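Local coordinates for protein endoglucanase (Ganoderma lucidum, PDB 5D8Z) that probably hydrolyses internal beta-1,4 linkages of cellulose and related glucans, as a family 5 glycoside hydrolase with a glucan-binding cleft on its barrel, at residues M162-D167 / H235-S240; I194-G199 / Q271-E276. One frame throughout, in Å; residues are numbered along the deposited sequence.

Overall arrangement
Both contacts are buried, contact 2 inside the closed eight-stranded parallel barrel and contact 1 at the ends of its strands; their centres lie about 12 Å apart. Contact 2 joins strands 194-198 and 272-277 across the barrel interior through apolar side chains. In contact 1 the segments following strands 157-160 and 230-235 meet beside a bound glucose, and the chemistry is polar: a histidine, a carboxylate and a sugar hydroxyl. Their segments alternate along the chain. They also touch directly: K236 N of contact 1 is 3.1 Å from E276 O of contact 2, a probable backbone hydrogen bond. The methyl and ring contact of L196, F273 and T275 thus gives way to the polar E164-H235 pair.

Contact 1 (M162-D167 / H235-S240); sequences MNEPHD and HKYLDS. With BGC (beta-D-glucopyranose), chain C.
E164 and H235 meet in the glycan pocket at the mouth of a TIM barrel. The run N163-E164-P165, just past strand 157-160, matches the Asn-Glu-Pro signature of family 5, whose glutamate is the general acid/base in relatives; E164 probably has the same role. H235 ND1 donates to E164 OE2 over 3.0 Å and almost straight, at 177°. OE2 lies in the imidazole plane, and the N-H reaches it on the anti side of the carboxylate, somewhat out of the carboxylate plane; the two planes are turned 56° apart. Both carboxylate oxygens are against the sugar: O4 of the bound glucose donates to E164 OE1 at 3.1 Å, and E164 OE2, the oxygen bonded to H235, also packs against C6 of the glucose at 3.1 Å. An extended chain beyond CG (chi2 -173°) carries the carboxylate out to stand between imidazole and glucose.

N163 crosses H235 at about a right angle, its OD1 3.3 Å from H235 CE1 at the ring edge; the polar partner of this oxygen is R76. Two edge atoms of the imidazole therefore face N163 and E164, which is consistent with a second-shell part for H235 in orienting the carboxylate. Farther along, Y237 CE2 lies 3.6 Å from C6 of the glucose, approached obliquely, and 4.3 Å from E164 OE2. Y237 OH hydrogen-bonds E276 OE1.

W202, in the loop after strand 194-198, touches E164 and stacks on H166. Strand 272-277 lies against N163 and H235 through E276, while helix 171-187 packs on M162 and P165 through W174.

Contact 2 (I194-G199 / Q271-E276); sequences IILLPG and QAFNTE
L196, F273 and T275 bury the most surface here, inside the TIM barrel. Their strands, 194-198 and 272-277, are not neighbours in the sheet: strand 230-235 runs between them. The nearest CA pair, L196 with F273, is accordingly 7.6 Å apart, and the contact is made by side chains that point into the barrel. All three residues are buried and direct their CB toward the opposite segment.

L196 divides its two methyl groups between two partners. L196 CD2 lies 3.6 Å from F273 CD1 and 3.8 Å from F273 CB, so it meets the root of the aromatic side chain as well as the ring; the approach to the ring is oblique. L196 CD1 instead meets T275 CG2 tip to tip at 3.9 Å. CG of F273 is anti to its backbone N (chi1 -164°) and stands beside the carbonyl carbon, on the side of the following residues, and the ring lies with one face beneath T275 CG2.

Residues of strands 157-160, 230-235 and 303-312 also touch these side chains. Strand 230-235 contributes I231, against F273, and D233, against L196. On the outer neighbours, I158 of strand 157-160 touches L196 and V307 of strand 303-312 touches F273. T275 presents two different branches: OG1 makes a weak hydrogen bond to H235 NE2, while CG2, besides meeting L196, sits 4.0 Å above the plane of the F273 ring, offset toward its rim.

Contact 1 (M162-D167 / H235-S240)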
# COMPACT_ATOMS: atom_id res chain seq x y z
N MET A 162 -4.38 1.14 6.71
CA MET A 162 -5.59 1.09 5.95
C MET A 162 -5.44 1.68 4.58
O MET A 162 -4.90 2.75 4.42
CB MET A 162 -6.69 1.85 6.67
CG MET A 162 -8.00 1.92 5.89
SD MET A 162 -8.77 0.32 5.56
CE MET A 162 -8.91 -0.32 7.23
N ASN A 163 -6.00 0.98 3.60
CA ASN A 163 -5.89 1.39 2.23
C ASN A 163 -6.97 2.38 1.85
O ASN A 163 -8.14 2.11 2.03
CB ASN A 163 -6.06 0.20 1.33
CG ASN A 163 -5.97 0.59 -0.11
OD1 ASN A 163 -4.90 0.94 -0.59
ND2 ASN A 163 -7.09 0.55 -0.80
N GLU A 164 -6.55 3.49 1.28
CA GLU A 164 -7.44 4.50 0.66
C GLU A 164 -8.74 4.91 1.37
O GLU A 164 -9.81 4.82 0.79
CB GLU A 164 -7.72 4.12 -0.78
CG GLU A 164 -6.53 4.37 -1.67
CD GLU A 164 -6.82 4.17 -3.15
OE1 GLU A 164 -7.92 3.67 -3.47
OE2 GLU A 164 -5.95 4.51 -4.00
N PRO A 165 -8.64 5.42 2.59
CA PRO A 165 -9.82 6.06 3.16
C PRO A 165 -10.36 7.14 2.24
O PRO A 165 -9.59 7.87 1.61
CB PRO A 165 -9.31 6.69 4.45
CG PRO A 165 -7.96 6.08 4.74
CD PRO A 165 -7.48 5.40 3.50
N HIS A 166 -11.68 7.23 2.14
CA HIS A 166 -12.29 8.20 1.30
C HIS A 166 -13.65 8.52 1.85
O HIS A 166 -14.19 7.75 2.62
CB HIS A 166 -12.39 7.70 -0.11
CG HIS A 166 -13.42 6.64 -0.31
ND1 HIS A 166 -14.75 6.93 -0.53
CD2 HIS A 166 -13.32 5.29 -0.34
CE1 HIS A 166 -15.42 5.80 -0.68
NE2 HIS A 166 -14.58 4.79 -0.57
N ASP A 167 -14.16 9.68 1.45
CA ASP A 167 -15.41 10.26 1.94
C ASP A 167 -15.70 9.96 3.43
O ASP A 167 -16.81 9.54 3.81
CB ASP A 167 -16.57 9.87 1.02
CG ASP A 167 -16.28 10.20 -0.47
OD1 ASP A 167 -16.16 11.41 -0.77
OD2 ASP A 167 -16.16 9.27 -1.31
N HIS A 235 -1.09 8.08 -2.09
CA HIS A 235 -1.36 7.46 -3.37
C HIS A 235 -1.59 8.57 -4.40
O HIS A 235 -2.09 9.65 -4.05
CB HIS A 235 -2.62 6.63 -3.24
CG HIS A 235 -2.47 5.39 -2.40
ND1 HIS A 235 -3.42 4.39 -2.40
CD2 HIS A 235 -1.48 4.97 -1.58
CE1 HIS A 235 -3.03 3.42 -1.59
NE2 HIS A 235 -1.85 3.74 -1.09
N LYS A 236 -1.20 8.31 -5.65
CA LYS A 236 -1.28 9.29 -6.76
C LYS A 236 -1.12 8.64 -8.13
O LYS A 236 -0.11 7.96 -8.43
CB LYS A 236 -0.19 10.35 -6.62
CG LYS A 236 -0.73 11.74 -6.37
CD LYS A 236 -1.35 12.31 -7.62
CE LYS A 236 -2.69 12.97 -7.37
NZ LYS A 236 -3.30 13.29 -8.70
N TYR A 237 -2.11 8.90 -8.99
CA TYR A 237 -2.15 8.33 -10.33
C TYR A 237 -1.95 9.46 -11.32
O TYR A 237 -2.01 10.61 -10.93
CB TYR A 237 -3.47 7.62 -10.53
CG TYR A 237 -3.51 6.33 -9.75
CD1 TYR A 237 -2.91 5.18 -10.26
CD2 TYR A 237 -4.10 6.25 -8.50
CE1 TYR A 237 -2.95 3.99 -9.57
CE2 TYR A 237 -4.12 5.06 -7.80
CZ TYR A 237 -3.54 3.94 -8.35
OH TYR A 237 -3.54 2.76 -7.67
N LEU A 238 -1.73 9.14 -12.59
CA LEU A 238 -1.30 10.14 -13.55
C LEU A 238 -2.38 10.54 -14.57
O LEU A 238 -2.08 11.20 -15.56
CB LEU A 238 -0.03 9.66 -14.26
CG LEU A 238 1.25 9.80 -13.40
CD1 LEU A 238 1.35 8.68 -12.38
CD2 LEU A 238 2.54 9.84 -14.21
N ASP A 239 -3.63 10.17 -14.31
CA ASP A 239 -4.70 10.43 -15.27
C ASP A 239 -5.50 11.62 -14.79
O ASP A 239 -5.34 12.04 -13.65
CB ASP A 239 -5.59 9.21 -15.50
CG ASP A 239 -6.08 8.57 -14.22
OD1 ASP A 239 -5.34 8.58 -13.21
OD2 ASP A 239 -7.19 8.00 -14.23
N SER A 240 -6.34 12.18 -15.68
CA SER A 240 -6.97 13.48 -15.40
C SER A 240 -7.72 13.49 -14.08
O SER A 240 -7.61 14.46 -13.30
CB SER A 240 -7.90 13.90 -16.55
OG SER A 240 -8.62 12.79 -17.07
C2 BGC C . -10.92 4.41 -7.83
C3 BGC C . -9.88 3.38 -7.32
C4 BGC C . -8.50 3.98 -7.11
C5 BGC C . -8.59 5.30 -6.33
C6 BGC C . -7.26 6.05 -6.34
C1 BGC C . -10.88 5.79 -7.13
O2 BGC C . -12.22 3.83 -7.66
O3 BGC C . -9.68 2.28 -8.24
O4 BGC C . -7.68 2.94 -6.52
O5 BGC C . -9.54 6.23 -6.89
O6 BGC C . -7.35 7.30 -7.03

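Contact 2 (I194-G199 / Q271-E276)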
# COMPACT_ATOMS: atom_id res chain seq x y z
N ILE A 194 8.08 0.26 10.48
CA ILE A 194 7.37 1.40 9.94
C ILE A 194 5.89 1.08 10.07
O ILE A 194 5.49 -0.09 9.98
CB ILE A 194 7.64 1.57 8.43
CG1 ILE A 194 9.14 1.63 8.13
CG2 ILE A 194 6.90 2.76 7.88
CD1 ILE A 194 9.52 2.32 6.82
N ILE A 195 5.10 2.11 10.26
CA ILE A 195 3.67 2.03 10.14
C ILE A 195 3.24 3.18 9.25
O ILE A 195 3.69 4.32 9.42
CB ILE A 195 3.02 2.14 11.49
CG1 ILE A 195 3.38 0.95 12.38
CG2 ILE A 195 1.52 2.20 11.30
CD1 ILE A 195 3.03 1.18 13.86
N LEU A 196 2.38 2.87 8.27
CA LEU A 196 1.97 3.82 7.26
C LEU A 196 0.67 4.42 7.75
O LEU A 196 -0.17 3.69 8.31
CB LEU A 196 1.80 3.15 5.89
CG LEU A 196 3.10 2.50 5.41
CD1 LEU A 196 2.91 1.44 4.34
CD2 LEU A 196 4.08 3.54 4.91
N LEU A 197 0.51 5.73 7.59
CA LEU A 197 -0.66 6.38 8.11
C LEU A 197 -1.39 7.03 6.96
O LEU A 197 -0.87 7.97 6.36
CB LEU A 197 -0.32 7.42 9.15
CG LEU A 197 0.87 7.20 10.07
CD1 LEU A 197 0.88 8.36 11.07
CD2 LEU A 197 0.82 5.87 10.78
N PRO A 198 -2.62 6.58 6.69
CA PRO A 198 -3.43 7.02 5.60
C PRO A 198 -4.44 8.06 6.02
O PRO A 198 -4.92 8.00 7.15
CB PRO A 198 -4.18 5.75 5.25
CG PRO A 198 -4.46 5.14 6.60
CD PRO A 198 -3.32 5.55 7.48
N GLY A 199 -4.71 9.00 5.14
CA GLY A 199 -5.78 9.95 5.30
C GLY A 199 -6.82 9.91 4.19
O GLY A 199 -6.98 8.93 3.50
N GLN A 271 8.06 12.28 7.11
CA GLN A 271 8.21 11.63 5.83
C GLN A 271 6.92 11.03 5.34
O GLN A 271 6.02 10.72 6.13
CB GLN A 271 9.28 10.56 5.96
CG GLN A 271 10.64 11.17 6.16
CD GLN A 271 11.67 10.17 6.57
OE1 GLN A 271 11.48 9.42 7.53
NE2 GLN A 271 12.76 10.14 5.87
N ALA A 272 6.82 10.87 4.02
CA ALA A 272 5.74 10.09 3.39
C ALA A 272 6.24 9.00 2.45
O ALA A 272 7.39 8.98 2.06
CB ALA A 272 4.79 11.00 2.65
N PHE A 273 5.33 8.12 2.08
CA PHE A 273 5.60 6.90 1.30
C PHE A 273 4.46 6.71 0.30
O PHE A 273 3.31 6.58 0.68
CB PHE A 273 5.64 5.70 2.25
CG PHE A 273 6.26 4.46 1.69
CD1 PHE A 273 6.81 3.52 2.56
CD2 PHE A 273 6.32 4.19 0.32
CE1 PHE A 273 7.39 2.35 2.09
CE2 PHE A 273 6.90 3.02 -0.16
CZ PHE A 273 7.43 2.10 0.72
N ASN A 274 4.81 6.70 -0.97
CA ASN A 274 3.82 6.58 -2.02
C ASN A 274 3.53 5.13 -2.35
O ASN A 274 4.21 4.54 -3.19
CB ASN A 274 4.30 7.29 -3.27
CG ASN A 274 3.26 7.24 -4.33
OD1 ASN A 274 2.09 7.00 -4.04
ND2 ASN A 274 3.68 7.45 -5.57
N THR A 275 2.51 4.56 -1.73
CA THR A 275 2.28 3.13 -1.81
C THR A 275 1.41 2.68 -3.00
O THR A 275 1.20 1.50 -3.20
CB THR A 275 1.64 2.63 -0.51
OG1 THR A 275 0.64 3.57 -0.10
CG2 THR A 275 2.69 2.51 0.56
N GLU A 276 0.91 3.62 -3.77
CA GLU A 276 0.17 3.28 -4.97
C GLU A 276 0.38 4.36 -6.03
O GLU A 276 0.15 5.55 -5.79
CB GLU A 276 -1.32 3.13 -4.66
CG GLU A 276 -1.84 1.70 -4.65
CD GLU A 276 -3.35 1.59 -4.44
OE1 GLU A 276 -4.13 2.22 -5.20
OE2 GLU A 276 -3.78 0.87 -3.50